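Local coordinates for alpha-n-acetylglucosaminidase family protein (Clostridium perfringens, PDB 4A42) that probably binds carbohydrate as a family 32 carbohydrate-binding module of a multimodular family 89 alpha-N-acetylglucosaminidase, at residues E24-A27 against M28-E31; E42-N45 against L46-G49. One frame throughout, in Å; residues are numbered along the deposited sequence. Where two conformers were deposited one is given.

From the N terminus, residues 24-31 carry the short edge strand 24-25 and the first compact turn: the strand pairs with strand 141-148, and interaction 1 closes a short 3-10 turn immediately afterwards, ahead of strand 33-36. Interaction 2 closes a second turn within residues 42-49, in the loop between strands 33-36 and 63-69, where the calcium ion is bound. The two are in series, neither nested nor crossed, yet they touch in space. Arg47 NH1 lies 2.8 Å from Ala27 O, a probable hydrogen bond, and Met28 packs on Arg47. Strand 141-148 links them further, pairing with the first strand and supplying Gly142 and Glu143 to the calcium site of the second turn.

Interaction 1. Residues E24-A27 against M28-E31; sequences ENLA and MKDE
Met28 N donates to Asn25 O at 3.1 Å, and one residue on, Lys29 N donates to Leu26 O at 3.2 Å. Both bonds are fairly straight at nitrogen, and Thr32 OG1 is a second hydrogen-bonding partner of Leu26 O. These successive bonds, each spanning three residues, wind the chain into a short 3-10 turn directly after edge strand 24-25. The Asn25 side chain braces the start of this turn. Its CG is turned anti to the backbone N (chi1 -178°), beside the carbonyl carbon, and Asn25 OD1 accepts from Ala27 N at 3.0 Å to close an Asx turn. The same oxygen also accepts from Ile146 N on strand 141-148, so one amide oxygen is gripped by two backbone N-H groups.

Further out, Met28, modelled as selenomethionine, runs across the Asn25 side chain at about a right angle. In the conformer described here, Met28 CG lies over the amide at Asn25 ND2, 3.7 Å away, and the bend at chi3 (-59°) brings the methyl CE obliquely to the same nitrogen. The aliphatic start of Lys29 packs beside the turn, Lys29 CG lying 3.7 Å from Leu26 CA. On the inner side, Leu26 and Ala27 are buried against Leu69 and Phe67 of strand 63-69, which seats the turn at the N-terminal edge of the beta-sheet structure of this F5/8 type C domain. With OD1 held by two donors, the rotation of the Asn25 amide is fixed, and its carbonyl end joins the 3-10 turn to strand 141-148 while its nitrogen end meets the selenomethionine chain.

Interaction 2. Residues E42-N45 against L46-G49; sequences EANN and LRDG. With CA (calcium ion), chain C.
Asp48 folds back onto the turn that precedes it, its CB lying 3.5 Å from Asn44 O. Beyond CB, CG sits between the backbone N and the carbonyl carbon (chi1 66°), and this turns the carboxylate toward the calcium ion. Asp48 OD1 binds the calcium ion at 2.4 Å. Asn45 supplies a second ligand through its main-chain O, 2.3 Å from the ion; Asn45 O and Asp48 OD1 lie 3.3 Å apart because both bind the metal. Asp48 OD2, the oxygen not on the metal, accepts a hydrogen bond from a water 3.0 Å away that also donates to Asn45 OD1. The Asn45 amide and the carboxylate are inclined by 36°, while the nitrogen end of that amide is engaged by Leu54.

The backbone here is a 3-10 turn, with Leu46 N donating to Ala43 O and Arg47 N to Asn44 O. It belongs to the loop between strands 33-36 and 63-69 of this F5/8 type C domain, where Asn50, Thr53, Gly142 and Glu143 complete the calcium site. Leu46 is buried against Val34, Val36 and Ile144. Arg47 runs alongside Asn44; in the conformer described, Asn44 OD1 approaches the guanidinium edge 3.6 Å from Arg47 NE, though the guanidinium's stronger partner is the carbonyl of Ala27.

Interaction 1. Residues E24-A27 against M28-E31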
ATOM      1  N   GLU A  24       8.630   2.385  13.453  1.00 40.42           N
ATOM      2  CA  GLU A  24       9.002   3.234  12.318  1.00 37.30           C
ATOM      3  C   GLU A  24       8.193   2.999  11.044  1.00 33.81           C
ATOM      4  O   GLU A  24       8.049   1.859  10.605  1.00 34.73           O
ATOM      5  CB  GLU A  24      10.484   3.034  12.004  1.00 37.36           C
ATOM      6  N   ASN A  25       7.695   4.084  10.445  1.00 31.01           N
ATOM      7  CA  ASN A  25       6.934   4.014   9.193  1.00 28.41           C
ATOM      8  C   ASN A  25       7.814   4.251   7.959  1.00 26.71           C
ATOM      9  O   ASN A  25       8.139   5.392   7.604  1.00 27.43           O
ATOM     10  CB  ASN A  25       5.744   4.986   9.229  1.00 25.94           C
ATOM     11  CG  ASN A  25       4.875   4.916   7.976  1.00 23.09           C
ATOM     12  OD1 ASN A  25       5.137   4.146   7.061  1.00 21.28           O
ATOM     13  ND2 ASN A  25       3.832   5.734   7.938  1.00 24.43           N
ATOM     14  N   LEU A  26       8.209   3.157   7.320  1.00 26.85           N
ATOM     15  CA  LEU A  26       9.116   3.198   6.182  1.00 26.38           C
ATOM     16  C   LEU A  26       8.542   3.952   4.997  1.00 26.66           C
ATOM     17  O   LEU A  26       9.288   4.446   4.150  1.00 28.99           O
ATOM     18  CB  LEU A  26       9.478   1.773   5.745  1.00 26.52           C
ATOM     19  CG  LEU A  26      10.273   0.943   6.748  1.00 27.09           C
ATOM     20  CD1 LEU A  26      10.063  -0.543   6.490  1.00 28.87           C
ATOM     21  CD2 LEU A  26      11.760   1.297   6.671  1.00 28.21           C
ATOM     22  N   ALA A  27       7.217   4.031   4.921  1.00 24.25           N
ATOM     23  CA  ALA A  27       6.579   4.701   3.801  1.00 22.34           C
ATOM     24  C   ALA A  27       6.941   6.174   3.797  1.00 23.33           C
ATOM     25  O   ALA A  27       6.918   6.817   2.755  1.00 25.67           O
ATOM     26  CB  ALA A  27       5.066   4.536   3.870  1.00 19.67           C
HETATM   27  N   MSE A  28       7.281   6.701   4.969  1.00 25.86           N
HETATM   28  CA  MSE A  28       7.570   8.127   5.076  0.56 26.66           C
HETATM   29  C   MSE A  28       9.055   8.472   5.149  1.00 25.74           C
HETATM   30  O   MSE A  28       9.424   9.633   5.342  1.00 25.46           O
HETATM   31  CB  MSE A  28       6.813   8.734   6.249  0.56 26.88           C
HETATM   32  CG  MSE A  28       5.321   8.533   6.119  0.56 29.17           C
HETATM   33 SE   MSE A  28       4.318   9.650   7.319  0.56 32.95          SE
HETATM   34  CE  MSE A  28       5.055   9.026   9.013  0.56 32.82           C
ATOM     35  N   LYS A  29       9.908   7.472   4.957  1.00 24.46           N
ATOM     36  CA  LYS A  29      11.350   7.698   4.931  1.00 24.07           C
ATOM     37  C   LYS A  29      11.726   8.474   3.687  1.00 23.54           C
ATOM     38  O   LYS A  29      11.134   8.289   2.632  1.00 25.22           O
ATOM     39  CB  LYS A  29      12.101   6.368   4.927  1.00 24.73           C
ATOM     40  CG  LYS A  29      11.969   5.567   6.206  1.00 28.44           C
ATOM     41  CD  LYS A  29      12.749   6.186   7.349  1.00 31.76           C
ATOM     42  CE  LYS A  29      12.664   5.312   8.583  1.00 31.74           C
ATOM     43  NZ  LYS A  29      13.373   5.906   9.741  1.00 32.96           N
ATOM     44  N   ASP A  30      12.729   9.335   3.800  1.00 24.43           N
ATOM     45  CA  ASP A  30      13.133  10.160   2.675  1.00 26.52           C
ATOM     46  C   ASP A  30      13.545   9.299   1.479  1.00 26.30           C
ATOM     47  O   ASP A  30      13.219   9.608   0.332  1.00 28.17           O
ATOM     48  CB  ASP A  30      14.267  11.100   3.099  1.00 30.12           C
ATOM     49  CG  ASP A  30      14.747  11.987   1.974  1.00 33.73           C
ATOM     50  OD1 ASP A  30      14.025  12.940   1.615  1.00 36.16           O
ATOM     51  OD2 ASP A  30      15.861  11.741   1.464  1.00 36.18           O
ATOM     52  N   GLU A  31      14.245   8.206   1.753  1.00 26.49           N
ATOM     53  CA  GLU A  31      14.768   7.356   0.686  1.00 28.36           C
ATOM     54  C   GLU A  31      13.681   6.539  -0.022  1.00 28.59           C
ATOM     55  O   GLU A  31      13.924   5.964  -1.083  1.00 26.90           O
ATOM     56  CB  GLU A  31      15.857   6.430   1.232  1.00 31.84           C
ATOM     57  CG  GLU A  31      15.346   5.433   2.255  1.00 33.02           C
ATOM     58  CD  GLU A  31      16.449   4.874   3.130  1.00 37.21           C
ATOM     59  OE1 GLU A  31      17.317   5.659   3.561  1.00 37.68           O
ATOM     60  OE2 GLU A  31      16.453   3.648   3.384  1.00 39.09           O
TER

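Interaction 2. Residues E42-N45 against L46-G49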
ATOM      1  N   GLU A  42      -1.590  13.272  -6.543  1.00 28.34           N
ATOM      2  CA  GLU A  42      -2.059  12.968  -5.192  1.00 24.96           C
ATOM      3  C   GLU A  42      -1.227  11.862  -4.557  1.00 22.88           C
ATOM      4  O   GLU A  42      -1.518  11.409  -3.450  1.00 23.89           O
ATOM      5  CB  GLU A  42      -3.528  12.538  -5.232  1.00 25.25           C
ATOM      6  CG  GLU A  42      -4.489  13.638  -5.650  1.00 28.44           C
ATOM      7  CD  GLU A  42      -5.875  13.117  -5.973  1.00 31.55           C
ATOM      8  OE1 GLU A  42      -6.219  12.008  -5.526  1.00 31.70           O
ATOM      9  OE2 GLU A  42      -6.627  13.814  -6.682  1.00 35.58           O
ATOM     10  N   ALA A  43      -0.195  11.417  -5.264  1.00 25.09           N
ATOM     11  CA  ALA A  43       0.612  10.294  -4.811  1.00 23.88           C
ATOM     12  C   ALA A  43       1.249  10.477  -3.429  1.00 23.83           C
ATOM     13  O   ALA A  43       1.293   9.539  -2.632  1.00 25.26           O
ATOM     14  CB  ALA A  43       1.669   9.935  -5.857  1.00 25.36           C
ATOM     15  N   ASN A  44       1.751  11.671  -3.130  1.00 23.60           N
ATOM     16  CA  ASN A  44       2.398  11.867  -1.848  0.54 23.23           C
ATOM     17  C   ASN A  44       1.400  11.884  -0.697  1.00 20.41           C
ATOM     18  O   ASN A  44       1.783  11.762   0.461  1.00 21.68           O
ATOM     19  CB  ASN A  44       3.283  13.106  -1.867  0.54 26.18           C
ATOM     20  CG  ASN A  44       4.539  12.885  -2.676  0.54 29.06           C
ATOM     21  OD1 ASN A  44       5.096  11.781  -2.684  0.54 30.31           O
ATOM     22  ND2 ASN A  44       4.984  13.919  -3.376  0.54 30.86           N
ATOM     23  N   ASN A  45       0.122  12.009  -1.029  1.00 20.23           N
ATOM     24  CA  ASN A  45      -0.925  11.912  -0.016  1.00 18.99           C
ATOM     25  C   ASN A  45      -0.931  10.523   0.610  1.00 17.50           C
ATOM     26  O   ASN A  45      -1.496  10.314   1.670  1.00 16.45           O
ATOM     27  CB  ASN A  45      -2.303  12.225  -0.603  1.00 19.31           C
ATOM     28  CG  ASN A  45      -2.474  13.701  -0.933  1.00 20.04           C
ATOM     29  OD1 ASN A  45      -1.675  14.539  -0.515  1.00 22.08           O
ATOM     30  ND2 ASN A  45      -3.527  14.023  -1.667  1.00 18.68           N
ATOM     31  N   LEU A  46      -0.292   9.569  -0.040  1.00 16.17           N
ATOM     32  CA  LEU A  46      -0.252   8.211   0.502  1.00 15.39           C
ATOM     33  C   LEU A  46       0.664   8.069   1.707  1.00 15.98           C
ATOM     34  O   LEU A  46       0.547   7.110   2.473  1.00 14.63           O
ATOM     35  CB  LEU A  46       0.194   7.218  -0.571  1.00 15.14           C
ATOM     36  CG  LEU A  46      -0.788   6.946  -1.695  1.00 13.04           C
ATOM     37  CD1 LEU A  46      -0.060   6.198  -2.802  1.00 16.00           C
ATOM     38  CD2 LEU A  46      -1.975   6.137  -1.166  1.00 15.70           C
ATOM     39  N   ARG A  47       1.579   9.007   1.861  1.00 17.57           N
ATOM     40  CA  ARG A  47       2.545   8.882   2.896  1.00 19.36           C
ATOM     41  C   ARG A  47       2.958  10.223   3.511  1.00 18.79           C
ATOM     42  O   ARG A  47       4.093  10.449   3.790  1.00 22.05           O
ATOM     43  CB  ARG A  47       3.749   8.090   2.388  1.00 22.39           C
ATOM     44  CG  ARG A  47       4.193   8.515   1.046  1.00 28.02           C
ATOM     45  CD  ARG A  47       5.361   9.433   1.201  1.00 29.09           C
ATOM     46  NE  ARG A  47       6.136   9.650   0.001  1.00 28.18           N
ATOM     47  CZ  ARG A  47       7.372   9.221  -0.165  1.00 31.97           C
ATOM     48  NH1 ARG A  47       7.990   8.535   0.765  1.00 32.75           N
ATOM     49  NH2 ARG A  47       7.978   9.495  -1.273  1.00 33.00           N
ATOM     50  N   ASP A  48       1.972  11.057   3.753  1.00 17.49           N
ATOM     51  CA  ASP A  48       2.199  12.376   4.341  1.00 16.54           C
ATOM     52  C   ASP A  48       1.823  12.459   5.819  1.00 16.19           C
ATOM     53  O   ASP A  48       1.924  13.529   6.435  1.00 18.50           O
ATOM     54  CB  ASP A  48       1.493  13.468   3.532  1.00 18.64           C
ATOM     55  CG  ASP A  48      -0.011  13.355   3.579  1.00 17.86           C
ATOM     56  OD1 ASP A  48      -0.526  12.313   4.044  1.00 14.57           O
ATOM     57  OD2 ASP A  48      -0.680  14.313   3.149  1.00 19.07           O
ATOM     58  N   GLY A  49       1.403  11.333   6.391  1.00 15.81           N
ATOM     59  CA  GLY A  49       1.083  11.279   7.807  1.00 13.27           C
ATOM     60  C   GLY A  49      -0.271  11.860   8.176  1.00 14.89           C
ATOM     61  O   GLY A  49      -0.562  12.040   9.353  1.00 18.93           O
TER
HETATM   62 CA    CA C1690      -2.552  11.011   3.605  1.00 12.32          CA
HETATM   63  O   HOH W   1       0.856  15.458   0.845  1.00 32.01           O